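Local structure of exopolygalacturonate lyase (Vibrio vulnificus, 5A29) at residues Thr53-Ile61 / Ile81-Phe90. The protein probably cleaves pectate by beta-elimination, as a manganese-binding lyase of polysaccharide lyase family 2. Sequence-based numbering, arbitrary orientation.
Sequences TTPLLADGI and ISNFANQQNF
The carboxylate of Asp59 is gripped by three N-H donors of 81-90. Its OD1 takes the backbone N of Asn83 at 2.6 Å, on the syn side but 31° out of the carboxylate plane, and from the opposite face NE2 of Gln87 at 3.0 Å, nearly along the C-O axis. OD2 is met almost head-on by ND2 of Asn86, 2.7 Å away. The amide plane of Gln87 stands nearly perpendicular to the carboxylate (81°). With both oxygens bound, and OD1 held from opposite faces, the carboxylate has little freedom to turn; three N-H donors pointing at a buried carboxylate probably favour its ionised form. The methyl CG2 of Ile81 comes within 3.4 Å of Asp59 OD2, the two side chains crossing at about a right angle.

Gln87 reaches this far because its chain is extended beyond CG (chi2 175°), and the same NE2 also donates to Leu57 O at 2.9 Å, a bent bond from above the carbonyl plane. Ser82 OG donates to that oxygen from the other face. Here the chain leaves strand 78-82 of a four-stranded antiparallel sheet and turns into helix 88-101, with Gln87 at its N-cap position; the loop ahead of strand 60-62 is tied to this turn. An Asx turn at Asn83 shapes it, OD1 accepting from Ala85 N, while ND2 is held by Gly131 O.

Water bridges Leu57 N to Gln87 OE1, and another joins the carbonyl oxygens of Asp59 and Asn86. A single backbone hydrogen bond, from Asp59 N to Ile81 O, also joins the two segments. Farther along, Leu57 CD1 approaches the Phe90 ring obliquely, 3.7 Å from CE2, beside Val43 of helix 27-46.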
loop_
_atom_site.group_PDB
_atom_site.type_symbol
_atom_site.label_atom_id
_atom_site.label_comp_id
_atom_site.label_asym_id
_atom_site.label_seq_id
_atom_site.Cartn_x
_atom_site.Cartn_y
_atom_site.Cartn_z
ATOM N N THR A 53 24.849 -19.576 -1.639
ATOM C CA THR A 53 23.473 -19.980 -1.381
ATOM C C THR A 53 23.200 -19.712 0.083
ATOM O O THR A 53 24.031 -20.018 0.929
ATOM C CB THR A 53 23.207 -21.436 -1.796
ATOM O OG1 THR A 53 24.381 -22.198 -1.482
ATOM C CG2 THR A 53 22.893 -21.546 -3.324
ATOM N N THR A 54 22.094 -19.018 0.353
ATOM C CA THR A 54 21.695 -18.617 1.727
ATOM C C THR A 54 20.153 -18.731 1.677
ATOM O O THR A 54 19.594 -18.949 0.609
ATOM C CB THR A 54 22.034 -17.119 2.084
ATOM O OG1 THR A 54 21.323 -16.213 1.204
ATOM C CG2 THR A 54 23.534 -16.780 1.936
ATOM N N PRO A 55 19.475 -18.562 2.818
ATOM C CA PRO A 55 18.015 -18.498 2.730
ATOM C C PRO A 55 17.437 -17.256 2.016
ATOM O O PRO A 55 16.236 -17.253 1.743
ATOM C CB PRO A 55 17.586 -18.518 4.178
ATOM C CG PRO A 55 18.704 -19.225 4.890
ATOM C CD PRO A 55 19.936 -18.727 4.209
ATOM N N LEU A 56 18.248 -16.230 1.715
ATOM C CA LEU A 56 17.673 -15.037 1.098
ATOM C C LEU A 56 17.007 -15.340 -0.250
ATOM O O LEU A 56 17.443 -16.243 -0.990
ATOM C CB LEU A 56 18.707 -13.923 0.928
ATOM C CG LEU A 56 19.393 -13.289 2.140
ATOM C CD1 LEU A 56 20.283 -12.202 1.514
ATOM C CD2 LEU A 56 18.358 -12.733 3.111
ATOM N N LEU A 57 16.034 -14.525 -0.631
ATOM C CA LEU A 57 15.322 -14.685 -1.895
ATOM C C LEU A 57 15.570 -13.494 -2.786
ATOM O O LEU A 57 15.675 -12.362 -2.305
ATOM C CB LEU A 57 13.808 -14.782 -1.635
ATOM C CG LEU A 57 13.259 -16.122 -1.162
ATOM C CD1 LEU A 57 11.792 -15.944 -0.870
ATOM C CD2 LEU A 57 13.383 -17.181 -2.257
ATOM N N ALA A 58 15.566 -13.748 -4.093
ATOM C CA ALA A 58 15.534 -12.726 -5.088
ATOM C C ALA A 58 14.185 -11.976 -4.985
ATOM O O ALA A 58 13.159 -12.574 -4.720
ATOM C CB ALA A 58 15.678 -13.373 -6.475
ATOM N N ASP A 59 14.180 -10.684 -5.268
ATOM C CA ASP A 59 12.895 -9.970 -5.463
ATOM C C ASP A 59 12.128 -10.388 -6.697
ATOM O O ASP A 59 10.908 -10.210 -6.771
ATOM C CB ASP A 59 13.182 -8.506 -5.720
ATOM C CG ASP A 59 13.378 -7.727 -4.468
ATOM O OD1 ASP A 59 13.748 -8.362 -3.465
ATOM O OD2 ASP A 59 13.136 -6.462 -4.499
ATOM N N GLY A 60 12.837 -10.809 -7.752
ATOM C CA GLY A 60 12.177 -11.001 -9.034
ATOM C C GLY A 60 12.981 -12.052 -9.844
ATOM O O GLY A 60 14.160 -12.263 -9.554
ATOM N N ILE A 61 12.318 -12.687 -10.813
ATOM C CA ILE A 61 12.934 -13.746 -11.641
ATOM C C ILE A 61 12.726 -13.437 -13.066
ATOM O O ILE A 61 11.615 -13.077 -13.488
ATOM C CB ILE A 61 12.267 -15.110 -11.349
ATOM C CG1 ILE A 61 12.363 -15.443 -9.865
ATOM C CG2 ILE A 61 12.830 -16.203 -12.252
ATOM C CD1 ILE A 61 13.761 -15.733 -9.418
ATOM N N ILE A 81 19.224 -8.433 -6.890
ATOM C CA ILE A 81 18.434 -7.727 -5.820
ATOM C C ILE A 81 17.819 -8.705 -4.845
ATOM O O ILE A 81 17.084 -9.619 -5.256
ATOM C CB ILE A 81 17.301 -6.883 -6.454
ATOM C CG1 ILE A 81 17.915 -5.860 -7.388
ATOM C CG2 ILE A 81 16.442 -6.215 -5.331
ATOM C CD1 ILE A 81 16.992 -5.322 -8.445
ATOM N N SER A 82 18.123 -8.562 -3.557
ATOM C CA SER A 82 17.275 -9.120 -2.498
ATOM C C SER A 82 16.774 -7.977 -1.541
ATOM O O SER A 82 17.522 -7.493 -0.679
ATOM C CB SER A 82 18.075 -10.131 -1.708
ATOM O OG SER A 82 17.318 -10.746 -0.679
ATOM N N ASN A 83 15.495 -7.616 -1.641
ATOM C CA ASN A 83 14.939 -6.500 -0.830
ATOM C C ASN A 83 13.760 -7.063 -0.070
ATOM O O ASN A 83 12.703 -7.255 -0.638
ATOM C CB ASN A 83 14.528 -5.368 -1.783
ATOM C CG ASN A 83 14.191 -4.071 -1.028
ATOM O OD1 ASN A 83 13.745 -4.120 0.103
ATOM N ND2 ASN A 83 14.384 -2.953 -1.657
ATOM N N PHE A 84 13.956 -7.343 1.218
ATOM C CA PHE A 84 12.997 -7.990 2.065
ATOM C C PHE A 84 11.707 -7.173 2.175
ATOM O O PHE A 84 10.644 -7.794 2.372
ATOM C CB PHE A 84 13.617 -8.248 3.458
ATOM C CG PHE A 84 12.835 -9.171 4.359
ATOM C CD1 PHE A 84 12.464 -10.468 3.945
ATOM C CD2 PHE A 84 12.499 -8.773 5.646
ATOM C CE1 PHE A 84 11.812 -11.347 4.786
ATOM C CE2 PHE A 84 11.816 -9.617 6.497
ATOM C CZ PHE A 84 11.481 -10.947 6.084
ATOM N N ALA A 85 11.770 -5.847 1.942
ATOM C CA ALA A 85 10.555 -4.989 1.967
ATOM C C ALA A 85 9.593 -5.301 0.757
ATOM O O ALA A 85 8.407 -4.953 0.783
ATOM C CB ALA A 85 10.955 -3.512 1.941
ATOM N N ASN A 86 10.139 -5.930 -0.295
ATOM C CA ASN A 86 9.393 -6.290 -1.512
ATOM C C ASN A 86 8.966 -7.791 -1.520
ATOM O O ASN A 86 8.731 -8.355 -2.601
ATOM C CB ASN A 86 10.290 -6.048 -2.770
ATOM C CG ASN A 86 10.674 -4.570 -2.939
ATOM O OD1 ASN A 86 10.134 -3.710 -2.251
ATOM N ND2 ASN A 86 11.613 -4.280 -3.833
ATOM N N GLN A 87 9.033 -8.454 -0.368
ATOM C CA GLN A 87 8.793 -9.910 -0.290
ATOM C C GLN A 87 7.800 -10.218 0.785
ATOM O O GLN A 87 7.542 -11.378 1.068
ATOM C CB GLN A 87 10.096 -10.638 0.028
ATOM C CG GLN A 87 11.146 -10.341 -1.059
ATOM C CD GLN A 87 12.506 -10.948 -0.716
ATOM O OE1 GLN A 87 12.645 -11.706 0.249
ATOM N NE2 GLN A 87 13.507 -10.584 -1.487
ATOM N N GLN A 88 7.178 -9.185 1.372
ATOM C CA GLN A 88 6.244 -9.464 2.488
ATOM C C GLN A 88 5.018 -10.249 2.013
ATOM O O GLN A 88 4.428 -11.023 2.797
ATOM C CB GLN A 88 5.843 -8.143 3.216
ATOM C CG GLN A 88 7.083 -7.335 3.684
ATOM C CD GLN A 88 7.770 -8.059 4.841
ATOM O OE1 GLN A 88 7.132 -8.327 5.848
ATOM N NE2 GLN A 88 9.042 -8.469 4.667
ATOM N N ASN A 89 4.572 -9.981 0.783
ATOM C CA ASN A 89 3.415 -10.721 0.292
ATOM C C ASN A 89 3.732 -12.178 -0.017
ATOM O O ASN A 89 2.853 -13.009 0.045
ATOM C CB ASN A 89 2.770 -10.058 -0.882
ATOM C CG ASN A 89 2.165 -8.774 -0.492
ATOM O OD1 ASN A 89 1.360 -8.720 0.462
ATOM N ND2 ASN A 89 2.476 -7.720 -1.263
ATOM N N PHE A 90 4.979 -12.449 -0.362
ATOM C CA PHE A 90 5.406 -13.856 -0.480
ATOM C C PHE A 90 5.443 -14.585 0.855
ATOM O O PHE A 90 5.022 -15.746 0.928
ATOM C CB PHE A 90 6.752 -13.953 -1.233
ATOM C CG PHE A 90 7.133 -15.378 -1.586
ATOM C CD1 PHE A 90 6.433 -16.045 -2.615
ATOM C CD2 PHE A 90 8.082 -16.080 -0.834
ATOM C CE1 PHE A 90 6.748 -17.384 -2.921
ATOM C CE2 PHE A 90 8.411 -17.387 -1.143
ATOM C CZ PHE A 90 7.720 -18.049 -2.175
HETATM O O HOH W 1 15.086 -12.542 1.185
HETATM O O HOH W 2 9.473 -8.387 -5.367
#